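Local coordinates for aminoglycoside phosphotransferase (Alicyclobacillus acidocaldarius subsp. acidocaldarius, PDB 4PDY), which probably transfers a phosphate group, as aminoglycoside phosphotransferases do, and holds a histidine in a pocket, at residues Gly119-Ala125 / His272-Cys277. Sequence-based numbering, arbitrary orientation.
Sequences GLPEHVA and HLAYAC
Leu-273 reaches from helix 271-284 to the start of helix 121-137, beside Pro-121 and Val-124. The two helices pack side by side in the helical part of a protein-kinase-like phosphotransferase fold. They run in roughly the same direction, with local axes 8.0 Å apart and inclined by 30°. Side chain to side chain, the contact is apolar; several backbone carbonyl oxygens also rest against methyl groups.

Leu-273 contributes mainly its CD2 methyl. With CG anti to the carbonyl carbon (chi1 -60°), the side chain leads toward the other helix. Leu-273 CD2 lies 3.7 Å from Pro-121 CD and 3.6 Å from Gly-119 O. It thus fits against the loop-to-helix junction, where Leu-120 is the N-cap residue. Val-124 CG2 meets Leu-273 CD2 at 4.0 Å, the two side chains crossing at about a right angle. CG1, the other branch of Val-124, is anti to the backbone N (chi1 175°). It touches Cys-277 CB and the carbonyl oxygen of Leu-273. Helix 252-266 adds to this side, with Ser-263 against Val-124 and both Met-256 and Leu-260 against Cys-277.

At the solvent edge, Pro-121 CG touches His-272 CB. The His-272 ring leads away, and its ND1 is hydrogen-bonded to Asp-270.

The backbones stay about as close one turn further on, where two alanines meet. The CA atoms of Ala-125 and Ala-276 are 4.7 Å apart. Ala-276 CB rests 4.0 Å from Ala-125 CB and 3.5 Å from Pro-121 O, which also accepts the helix bond from Ala-125 N.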
loop_
_atom_site.group_PDB
_atom_site.type_symbol
_atom_site.label_atom_id
_atom_site.label_comp_id
_atom_site.label_asym_id
_atom_site.label_seq_id
_atom_site.Cartn_x
_atom_site.Cartn_y
_atom_site.Cartn_z
ATOM N N GLY A 119 8.166 -10.390 5.335
ATOM C CA GLY A 119 8.846 -10.880 6.528
ATOM C C GLY A 119 10.341 -11.082 6.358
ATOM O O GLY A 119 11.002 -11.493 7.303
ATOM N N LEU A 120 10.869 -10.817 5.155
ATOM C CA LEU A 120 12.292 -10.945 4.855
ATOM C C LEU A 120 12.899 -9.569 4.703
ATOM O O LEU A 120 12.466 -8.805 3.846
ATOM C CB LEU A 120 12.539 -11.736 3.562
ATOM C CG LEU A 120 12.170 -13.201 3.612
ATOM C CD1 LEU A 120 12.448 -13.845 2.258
ATOM C CD2 LEU A 120 12.956 -13.906 4.707
ATOM N N PRO A 121 13.918 -9.255 5.514
ATOM C CA PRO A 121 14.565 -7.961 5.367
ATOM C C PRO A 121 15.012 -7.615 3.954
ATOM O O PRO A 121 14.869 -6.512 3.497
ATOM C CB PRO A 121 15.747 -8.068 6.326
ATOM C CG PRO A 121 15.245 -8.937 7.426
ATOM C CD PRO A 121 14.408 -9.972 6.709
ATOM N N GLU A 122 15.531 -8.594 3.226
ATOM C CA GLU A 122 15.975 -8.351 1.874
ATOM C C GLU A 122 14.836 -7.865 0.965
ATOM O O GLU A 122 15.032 -7.003 0.098
ATOM C CB GLU A 122 16.585 -9.663 1.331
ATOM C CG GLU A 122 16.804 -9.728 -0.169
ATOM C CD GLU A 122 17.729 -8.656 -0.710
ATOM O OE1 GLU A 122 18.433 -7.996 0.100
ATOM O OE2 GLU A 122 17.748 -8.462 -1.959
ATOM N N HIS A 123 13.674 -8.483 1.108
ATOM C CA HIS A 123 12.538 -8.134 0.265
ATOM C C HIS A 123 11.977 -6.767 0.660
ATOM O O HIS A 123 11.618 -5.973 -0.189
ATOM C CB HIS A 123 11.440 -9.183 0.371
ATOM C CG HIS A 123 11.763 -10.462 -0.324
ATOM N ND1 HIS A 123 10.795 -11.224 -0.935
ATOM C CD2 HIS A 123 12.935 -11.111 -0.506
ATOM C CE1 HIS A 123 11.356 -12.301 -1.458
ATOM N NE2 HIS A 123 12.648 -12.260 -1.205
ATOM N N VAL A 124 11.942 -6.511 1.963
ATOM C CA VAL A 124 11.537 -5.184 2.444
ATOM C C VAL A 124 12.510 -4.101 1.972
ATOM O O VAL A 124 12.105 -3.035 1.497
ATOM C CB VAL A 124 11.421 -5.184 3.972
ATOM C CG1 VAL A 124 11.129 -3.774 4.472
ATOM C CG2 VAL A 124 10.317 -6.098 4.436
ATOM N N ALA A 125 13.796 -4.425 2.030
ATOM C CA ALA A 125 14.839 -3.500 1.603
ATOM C C ALA A 125 14.601 -3.072 0.156
ATOM O O ALA A 125 14.674 -1.908 -0.206
ATOM C CB ALA A 125 16.213 -4.170 1.713
ATOM N N HIS A 272 14.784 -5.413 12.370
ATOM C CA HIS A 272 15.596 -5.580 11.157
ATOM C C HIS A 272 14.801 -5.210 9.914
ATOM O O HIS A 272 15.362 -4.707 8.944
ATOM C CB HIS A 272 16.130 -7.007 10.961
ATOM C CG HIS A 272 17.151 -7.441 11.967
ATOM N ND1 HIS A 272 16.823 -8.185 13.080
ATOM C CD2 HIS A 272 18.493 -7.261 12.017
ATOM C CE1 HIS A 272 17.915 -8.426 13.784
ATOM N NE2 HIS A 272 18.946 -7.905 13.144
ATOM N N LEU A 273 13.489 -5.447 9.954
ATOM C CA LEU A 273 12.634 -5.101 8.837
ATOM C C LEU A 273 12.530 -3.586 8.698
ATOM O O LEU A 273 12.566 -3.072 7.579
ATOM C CB LEU A 273 11.256 -5.711 9.020
ATOM C CG LEU A 273 11.227 -7.249 9.108
ATOM C CD1 LEU A 273 9.921 -7.756 9.703
ATOM C CD2 LEU A 273 11.477 -7.903 7.754
ATOM N N ALA A 274 12.411 -2.869 9.834
ATOM C CA ALA A 274 12.321 -1.411 9.790
ATOM C C ALA A 274 13.634 -0.807 9.329
ATOM O O ALA A 274 13.653 0.077 8.499
ATOM C CB ALA A 274 11.914 -0.853 11.138
ATOM N N TYR A 275 14.744 -1.353 9.824
ATOM C CA TYR A 275 16.053 -0.849 9.446
ATOM C C TYR A 275 16.272 -1.025 7.949
ATOM O O TYR A 275 16.765 -0.126 7.278
ATOM C CB TYR A 275 17.152 -1.551 10.228
ATOM C CG TYR A 275 18.530 -0.993 9.958
ATOM C CD1 TYR A 275 18.874 0.282 10.382
ATOM C CD2 TYR A 275 19.478 -1.725 9.274
ATOM C CE1 TYR A 275 20.137 0.810 10.147
ATOM C CE2 TYR A 275 20.742 -1.209 9.024
ATOM C CZ TYR A 275 21.067 0.062 9.467
ATOM O OH TYR A 275 22.322 0.576 9.216
ATOM N N ALA A 276 15.907 -2.204 7.436
ATOM C CA ALA A 276 16.042 -2.478 5.992
ATOM C C ALA A 276 15.276 -1.412 5.184
ATOM O O ALA A 276 15.770 -0.846 4.197
ATOM C CB ALA A 276 15.538 -3.880 5.670
ATOM N N CYS A 277 14.072 -1.096 5.643
ATOM C CA CYS A 277 13.265 -0.090 4.992
ATOM C C CYS A 277 13.902 1.316 5.055
ATOM O O CYS A 277 14.106 1.963 4.033
ATOM C CB CYS A 277 11.899 -0.069 5.650
ATOM S SG CYS A 277 10.750 1.172 5.056
#